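Local structure of cellulose hydrolase (Bacillus licheniformis, 4YZT) at residues 101-115 and 148-161. The protein hydrolyses internal beta-1,4-glucosidic bonds of cellulose as a three-module endoglucanase of glycoside hydrolase family 5, subfamily 4. Residues are numbered along the deposited sequence; the frame is centred on the assembly and turned at random. Where two conformers were deposited one is given.
With BGC (beta-D-glucopyranose), chain B.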
loop_
_atom_site.group_PDB
_atom_site.type_symbol
_atom_site.label_atom_id
_atom_site.label_comp_id
_atom_site.label_asym_id
_atom_site.label_seq_id
_atom_site.Cartn_x
_atom_site.Cartn_y
_atom_site.Cartn_z
ATOM N N THR A 101 -12.014 17.686 -6.811
ATOM C CA THR A 101 -13.149 16.846 -6.443
ATOM C C THR A 101 -14.109 16.713 -7.632
ATOM O O THR A 101 -14.613 15.621 -7.904
ATOM C CB THR A 101 -13.908 17.396 -5.211
ATOM O OG1 THR A 101 -13.015 17.475 -4.096
ATOM C CG2 THR A 101 -15.035 16.457 -4.827
ATOM N N ASP A 102 -14.347 17.812 -8.344
ATOM C CA ASP A 102 -15.252 17.795 -9.502
ATOM C C ASP A 102 -14.725 16.890 -10.618
ATOM O O ASP A 102 -15.489 16.140 -11.227
ATOM C CB ASP A 102 -15.471 19.209 -10.047
ATOM C CG ASP A 102 -16.545 19.975 -9.284
ATOM O OD1 ASP A 102 -17.317 19.348 -8.525
ATOM O OD2 ASP A 102 -16.622 21.210 -9.451
ATOM N N TRP A 103 -13.422 16.956 -10.877
ATOM C CA TRP A 103 -12.801 16.071 -11.862
ATOM C C TRP A 103 -13.118 14.602 -11.595
ATOM O O TRP A 103 -13.444 13.842 -12.523
ATOM C CB TRP A 103 -11.278 16.286 -11.892
ATOM C CG TRP A 103 -10.857 17.523 -12.626
ATOM C CD1 TRP A 103 -11.606 18.263 -13.506
ATOM C CD2 TRP A 103 -9.580 18.174 -12.542
ATOM N NE1 TRP A 103 -10.866 19.326 -13.984
ATOM C CE2 TRP A 103 -9.625 19.299 -13.396
ATOM C CE3 TRP A 103 -8.411 17.915 -11.828
ATOM C CZ2 TRP A 103 -8.537 20.160 -13.550
ATOM C CZ3 TRP A 103 -7.338 18.764 -11.981
ATOM C CH2 TRP A 103 -7.405 19.873 -12.835
ATOM N N ALA A 104 -13.034 14.200 -10.327
ATOM C CA ALA A 104 -13.312 12.820 -9.967
ATOM C C ALA A 104 -14.803 12.543 -10.142
ATOM O O ALA A 104 -15.198 11.525 -10.721
ATOM C CB ALA A 104 -12.870 12.539 -8.528
ATOM N N LEU A 105 -15.638 13.452 -9.645
ATOM C CA LEU A 105 -17.079 13.218 -9.712
ATOM C C LEU A 105 -17.575 13.154 -11.151
ATOM O O LEU A 105 -18.489 12.385 -11.476
ATOM C CB LEU A 105 -17.843 14.309 -8.962
ATOM C CG LEU A 105 -17.769 14.248 -7.442
ATOM C CD1 LEU A 105 -18.358 15.534 -6.863
ATOM C CD2 LEU A 105 -18.534 13.035 -6.936
ATOM N N GLU A 106 -16.990 13.955 -12.030
ATOM C CA GLU A 106 -17.441 13.981 -13.412
ATOM C C GLU A 106 -17.057 12.700 -14.154
ATOM O O GLU A 106 -17.556 12.430 -15.245
ATOM C CB GLU A 106 -16.887 15.216 -14.121
ATOM C CG GLU A 106 -17.512 16.495 -13.590
ATOM C CD GLU A 106 -16.801 17.748 -14.039
ATOM O OE1 GLU A 106 -15.835 17.645 -14.827
ATOM O OE2 GLU A 106 -17.224 18.841 -13.606
ATOM N N ARG A 107 -16.177 11.904 -13.556
ATOM C CA ARG A 107 -15.814 10.600 -14.112
ATOM C C ARG A 107 -16.648 9.488 -13.479
ATOM O O ARG A 107 -16.336 8.305 -13.618
ATOM C CB ARG A 107 -14.315 10.342 -13.932
ATOM C CG ARG A 107 -13.543 10.967 -15.071
ATOM C CD ARG A 107 -12.329 11.727 -14.646
ATOM N NE ARG A 107 -11.744 12.394 -15.806
ATOM C CZ ARG A 107 -11.775 13.706 -16.012
ATOM N NH1 ARG A 107 -12.344 14.514 -15.116
ATOM N NH2 ARG A 107 -11.222 14.209 -17.108
ATOM N N GLU A 108 -17.719 9.907 -12.805
ATOM C CA GLU A 108 -18.706 9.025 -12.183
ATOM C C GLU A 108 -18.167 8.191 -11.026
ATOM O O GLU A 108 -18.837 7.262 -10.576
ATOM C CB GLU A 108 -19.328 8.099 -13.231
ATOM C CG GLU A 108 -19.940 8.840 -14.382
ATOM C CD GLU A 108 -21.422 9.042 -14.180
ATOM O OE1 GLU A 108 -21.811 9.591 -13.131
ATOM O OE2 GLU A 108 -22.189 8.621 -15.076
ATOM N N PHE A 109 -16.969 8.515 -10.538
ATOM C CA PHE A 109 -16.468 7.901 -9.304
ATOM C C PHE A 109 -17.368 8.193 -8.104
ATOM O O PHE A 109 -17.987 9.268 -8.006
ATOM C CB PHE A 109 -15.060 8.413 -8.958
ATOM C CG PHE A 109 -13.976 7.944 -9.891
ATOM C CD1 PHE A 109 -13.682 6.589 -10.021
ATOM C CD2 PHE A 109 -13.203 8.856 -10.590
ATOM C CE1 PHE A 109 -12.658 6.158 -10.868
ATOM C CE2 PHE A 109 -12.184 8.432 -11.433
ATOM C CZ PHE A 109 -11.912 7.081 -11.579
ATOM N N TYR A 110 -17.415 7.261 -7.163
ATOM C CA TYR A 110 -17.813 7.639 -5.817
ATOM C C TYR A 110 -16.555 8.225 -5.194
ATOM O O TYR A 110 -15.462 7.709 -5.409
ATOM C CB TYR A 110 -18.350 6.453 -5.027
ATOM C CG TYR A 110 -19.769 6.113 -5.405
ATOM C CD1 TYR A 110 -20.044 5.463 -6.600
ATOM C CD2 TYR A 110 -20.833 6.456 -4.581
ATOM C CE1 TYR A 110 -21.332 5.146 -6.964
ATOM C CE2 TYR A 110 -22.137 6.144 -4.941
ATOM C CZ TYR A 110 -22.371 5.492 -6.134
ATOM O OH TYR A 110 -23.654 5.180 -6.507
ATOM N N VAL A 111 -16.699 9.319 -4.460
ATOM C CA VAL A 111 -15.538 10.097 -4.050
ATOM C C VAL A 111 -15.565 10.347 -2.541
ATOM O O VAL A 111 -16.595 10.757 -2.016
ATOM C CB VAL A 111 -15.482 11.455 -4.799
ATOM C CG1 VAL A 111 -14.257 12.264 -4.362
ATOM C CG2 VAL A 111 -15.488 11.247 -6.327
ATOM N N VAL A 112 -14.441 10.077 -1.858
ATOM C CA VAL A 112 -14.312 10.355 -0.430
ATOM C C VAL A 112 -13.445 11.596 -0.214
ATOM O O VAL A 112 -12.267 11.612 -0.585
ATOM C CB VAL A 112 -13.706 9.163 0.322
ATOM C CG1 VAL A 112 -13.454 9.500 1.813
ATOM C CG2 VAL A 112 -14.621 7.950 0.180
ATOM N N LEU A 113 -14.031 12.631 0.384
ATOM C CA LEU A 113 -13.282 13.847 0.693
ATOM C C LEU A 113 -13.087 13.923 2.202
ATOM O O LEU A 113 -14.053 13.720 2.947
ATOM C CB LEU A 113 -14.015 15.085 0.169
ATOM C CG LEU A 113 -13.439 16.477 0.480
ATOM C CD1 LEU A 113 -12.124 16.727 -0.250
ATOM C CD2 LEU A 113 -14.458 17.569 0.151
ATOM N N ASN A 114 -11.863 14.197 2.667
ATOM C CA ASN A 114 -11.648 14.190 4.124
ATOM C C ASN A 114 -10.877 15.382 4.663
ATOM O O ASN A 114 -10.605 16.343 3.939
ATOM C CB ASN A 114 -10.960 12.874 4.560
ATOM C CG ASN A 114 -9.435 12.843 4.311
ATOM O OD1 ASN A 114 -8.793 13.836 3.949
ATOM N ND2 ASN A 114 -8.849 11.675 4.556
ATOM N N ILE A 115 -10.576 15.310 5.958
ATOM C CA ILE A 115 -9.548 16.110 6.606
ATOM C C ILE A 115 -8.434 15.123 6.983
ATOM O O ILE A 115 -8.692 14.141 7.679
ATOM C CB ILE A 115 -10.082 16.840 7.857
ATOM C CG1 ILE A 115 -11.150 17.877 7.468
ATOM C CG2 ILE A 115 -8.934 17.469 8.660
ATOM C CD1 ILE A 115 -11.626 18.755 8.630
ATOM N N PHE A 148 -19.506 22.124 -0.456
ATOM C CA PHE A 148 -19.803 20.892 -1.183
ATOM C C PHE A 148 -21.231 20.389 -0.944
ATOM O O PHE A 148 -21.574 19.269 -1.312
ATOM C CB PHE A 148 -18.771 19.818 -0.797
ATOM C CG PHE A 148 -17.385 20.115 -1.314
ATOM C CD1 PHE A 148 -16.993 19.661 -2.572
ATOM C CD2 PHE A 148 -16.483 20.862 -0.560
ATOM C CE1 PHE A 148 -15.706 19.933 -3.070
ATOM C CE2 PHE A 148 -15.200 21.139 -1.048
ATOM C CZ PHE A 148 -14.817 20.678 -2.313
ATOM N N LYS A 149 -22.057 21.242 -0.350
ATOM C CA LYS A 149 -23.435 20.895 0.016
ATOM C C LYS A 149 -24.290 20.334 -1.139
ATOM O O LYS A 149 -25.090 19.411 -0.948
ATOM C CB LYS A 149 -24.119 22.133 0.601
ATOM C CG LYS A 149 -25.609 21.956 0.864
ATOM C CD LYS A 149 -26.218 23.184 1.538
ATOM C CE LYS A 149 -27.728 23.031 1.664
ATOM N NZ LYS A 149 -28.372 24.172 2.389
ATOM N N ASN A 150 -24.102 20.886 -2.335
ATOM C CA ASN A 150 -24.978 20.605 -3.465
ATOM C C ASN A 150 -24.435 19.590 -4.450
ATOM O O ASN A 150 -25.050 19.346 -5.501
ATOM C CB ASN A 150 -25.282 21.911 -4.190
ATOM C CG ASN A 150 -26.025 22.875 -3.309
ATOM O OD1 ASN A 150 -26.991 22.495 -2.640
ATOM N ND2 ASN A 150 -25.562 24.119 -3.263
ATOM N N LYS A 151 -23.284 19.007 -4.116
ATOM C CA LYS A 151 -22.687 17.958 -4.927
ATOM C C LYS A 151 -23.515 16.679 -4.878
ATOM O O LYS A 151 -24.236 16.432 -3.901
ATOM C CB LYS A 151 -21.264 17.674 -4.460
ATOM C CG LYS A 151 -20.342 18.903 -4.493
ATOM C CD LYS A 151 -20.157 19.430 -5.930
ATOM C CE LYS A 151 -19.254 20.675 -5.923
ATOM N NZ LYS A 151 -19.043 21.270 -7.286
ATOM N N SER A 152 -23.405 15.849 -5.908
ATOM C CA SER A 152 -24.218 14.640 -5.954
ATOM C C SER A 152 -23.899 13.701 -4.787
ATOM O O SER A 152 -22.868 13.848 -4.092
ATOM C CB SER A 152 -24.034 13.909 -7.282
ATOM O OG SER A 152 -23.147 12.804 -7.167
ATOM N N GLU A 153 -24.791 12.734 -4.591
ATOM C CA GLU A 153 -24.701 11.773 -3.493
ATOM C C GLU A 153 -23.514 10.815 -3.637
ATOM O O GLU A 153 -23.257 10.006 -2.738
ATOM C CB GLU A 153 -26.008 10.971 -3.399
ATOM C CG GLU A 153 -26.264 10.102 -4.639
ATOM C CD GLU A 153 -27.694 9.565 -4.737
ATOM O OE1 GLU A 153 -28.109 8.766 -3.867
ATOM O OE2 GLU A 153 -28.402 9.945 -5.693
ATOM N N ARG A 154 -22.811 10.885 -4.770
ATOM C CA ARG A 154 -21.600 10.086 -4.938
ATOM C C ARG A 154 -20.421 10.707 -4.193
ATOM O O ARG A 154 -19.350 10.105 -4.110
ATOM C CB ARG A 154 -21.255 9.900 -6.419
ATOM C CG ARG A 154 -22.284 9.039 -7.155
ATOM C CD ARG A 154 -21.822 8.504 -8.501
ATOM N NE ARG A 154 -22.868 7.627 -9.035
ATOM C CZ ARG A 154 -22.681 6.609 -9.878
ATOM N NH1 ARG A 154 -21.468 6.301 -10.328
ATOM N NH2 ARG A 154 -23.729 5.894 -10.270
ATOM N N LEU A 155 -20.612 11.892 -3.626
ATOM C CA LEU A 155 -19.562 12.461 -2.781
ATOM C C LEU A 155 -19.864 12.168 -1.312
ATOM O O LEU A 155 -20.952 12.476 -0.811
ATOM C CB LEU A 155 -19.408 13.969 -3.020
ATOM C CG LEU A 155 -18.380 14.708 -2.132
ATOM C CD1 LEU A 155 -16.937 14.237 -2.367
ATOM C CD2 LEU A 155 -18.499 16.209 -2.334
ATOM N N LEU A 156 -18.892 11.550 -0.649
ATOM C CA LEU A 156 -18.961 11.192 0.764
ATOM C C LEU A 156 -18.023 12.105 1.556
ATOM O O LEU A 156 -16.978 12.510 1.047
ATOM C CB LEU A 156 -18.564 9.724 0.988
ATOM C CG LEU A 156 -19.438 8.590 0.413
ATOM C CD1 LEU A 156 -19.151 8.369 -1.062
ATOM C CD2 LEU A 156 -19.218 7.291 1.180
ATOM N N PHE A 157 -18.392 12.431 2.792
ATOM C CA PHE A 157 -17.485 13.166 3.686
ATOM C C PHE A 157 -16.893 12.225 4.726
ATOM O O PHE A 157 -17.635 11.479 5.373
ATOM C CB PHE A 157 -18.192 14.303 4.439
ATOM C CG PHE A 157 -18.722 15.423 3.575
ATOM C CD1 PHE A 157 -18.255 15.644 2.299
ATOM C CD2 PHE A 157 -19.706 16.270 4.077
ATOM C CE1 PHE A 157 -18.767 16.696 1.519
ATOM C CE2 PHE A 157 -20.224 17.316 3.310
ATOM C CZ PHE A 157 -19.749 17.529 2.033
ATOM N N GLU A 158 -15.576 12.279 4.909
ATOM C CA GLU A 158 -14.909 11.560 5.996
ATOM C C GLU A 158 -14.391 12.566 7.035
ATOM O O GLU A 158 -13.541 13.402 6.738
ATOM C CB GLU A 158 -13.765 10.695 5.467
ATOM C CG GLU A 158 -12.965 10.025 6.587
ATOM C CD GLU A 158 -11.741 9.271 6.066
ATOM O OE1 GLU A 158 -11.403 9.429 4.874
ATOM O OE2 GLU A 158 -11.113 8.536 6.859
ATOM N N ILE A 159 -14.924 12.492 8.248
ATOM C CA ILE A 159 -14.661 13.511 9.274
ATOM C C ILE A 159 -13.170 13.795 9.568
ATOM O O ILE A 159 -12.757 14.960 9.547
ATOM C CB ILE A 159 -15.373 13.135 10.589
ATOM C CG1 ILE A 159 -16.881 13.008 10.345
ATOM C CG2 ILE A 159 -15.125 14.186 11.676
ATOM C CD1 ILE A 159 -17.491 14.271 9.755
ATOM N N VAL A 160 -12.375 12.756 9.832
ATOM C CA VAL A 160 -10.957 12.943 10.137
ATOM C C VAL A 160 -10.136 11.648 9.959
ATOM O O VAL A 160 -10.551 10.561 10.381
ATOM C CB VAL A 160 -10.759 13.487 11.598
ATOM C CG1 VAL A 160 -11.326 12.514 12.653
ATOM C CG2 VAL A 160 -9.300 13.792 11.894
ATOM N N ASN A 161 -8.965 11.778 9.339
ATOM C CA ASN A 161 -8.034 10.671 9.156
ATOM C C ASN A 161 -7.240 10.348 10.422
ATOM O O ASN A 161 -6.727 11.259 11.060
ATOM C CB ASN A 161 -7.046 11.001 8.031
ATOM C CG ASN A 161 -6.156 9.836 7.693
ATOM O OD1 ASN A 161 -6.629 8.828 7.175
ATOM N ND2 ASN A 161 -4.862 9.959 7.979
HETATM C C2 BGC B . -1.989 7.497 6.742
HETATM C C3 BGC B . -1.270 7.717 5.458
HETATM C C4 BGC B . 0.066 7.119 5.475
HETATM C C5 BGC B . -0.067 5.625 5.774
HETATM C C6 BGC B . 1.209 4.828 5.734
HETATM C C1 BGC B . -1.980 6.003 6.924
HETATM O O1 BGC B . -2.897 5.482 7.838
HETATM O O2 BGC B . -3.388 7.918 6.666
HETATM O O3 BGC B . -1.216 9.164 5.079
HETATM O O4 BGC B . 0.703 7.360 4.169
HETATM O O5 BGC B . -0.638 5.504 7.115
HETATM O O6 BGC B . 2.019 5.274 6.810
#
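Strands 110-114 and 155-158, third and fourth of the closed eight-stranded parallel barrel of a family 5 glycosidase, lie side by side and end at the glycan pocket. Val111 and Leu113 each donate and accept in turn: Val111 N bonds Arg154 O at 2.8 Å, Leu156 N returns to Val111 O, Leu113 N takes Leu156 O, and Glu158 N closes on Leu113 O. At the N-terminal ends of the strands, Arg154 lies across Tyr110. Its CG sits over one face of the ring, 3.7 Å from the centroid, in a CH-pi contact, and its guanidinium, turned 24° from the ring plane, covers the CE1 side. From there NH1 gives an in-plane N-H to a lone pair of Glu108 O at 2.8 Å, while the Glu108 carboxylate lies over the other guanidinium face, near enough to add charge attraction only. Replacing Arg154 by an alanine removes the aliphatic cover and the guanidinium, and would probably leave Glu108 O without this donor and one face of the Tyr110 ring uncovered.

This is the (beta/alpha)8 barrel, in which helices pack outside the strands. Leu113, with CG anti to its own N (chi1 176°), sends CD2 over the centre of the Phe148 ring, 3.8 Å from the centroid. Thr101 offers CG2 to Leu155 CD1 in this buried layer, while its hydroxyl bonds Val97 O. Farther out, Lys151 NZ forms a salt bridge with Asp102, using the syn lone pair of OD1 at 2.9 Å, and another with Glu98.

Inside the barrel, Asn114, whose stronger polar partner is Val75, adds a weak 3.4 Å bond from ND2 to Glu158 OE1, itself salt-bridged to Arg72. Beyond the strands, Asn161 N bonds Ile115 O, and Asn161 ND2 donates to glucose O2 at 2.8 Å; Arg72 also bonds Asn161 OD1, consistent with its fixing the amide so that ND2 faces the sugar.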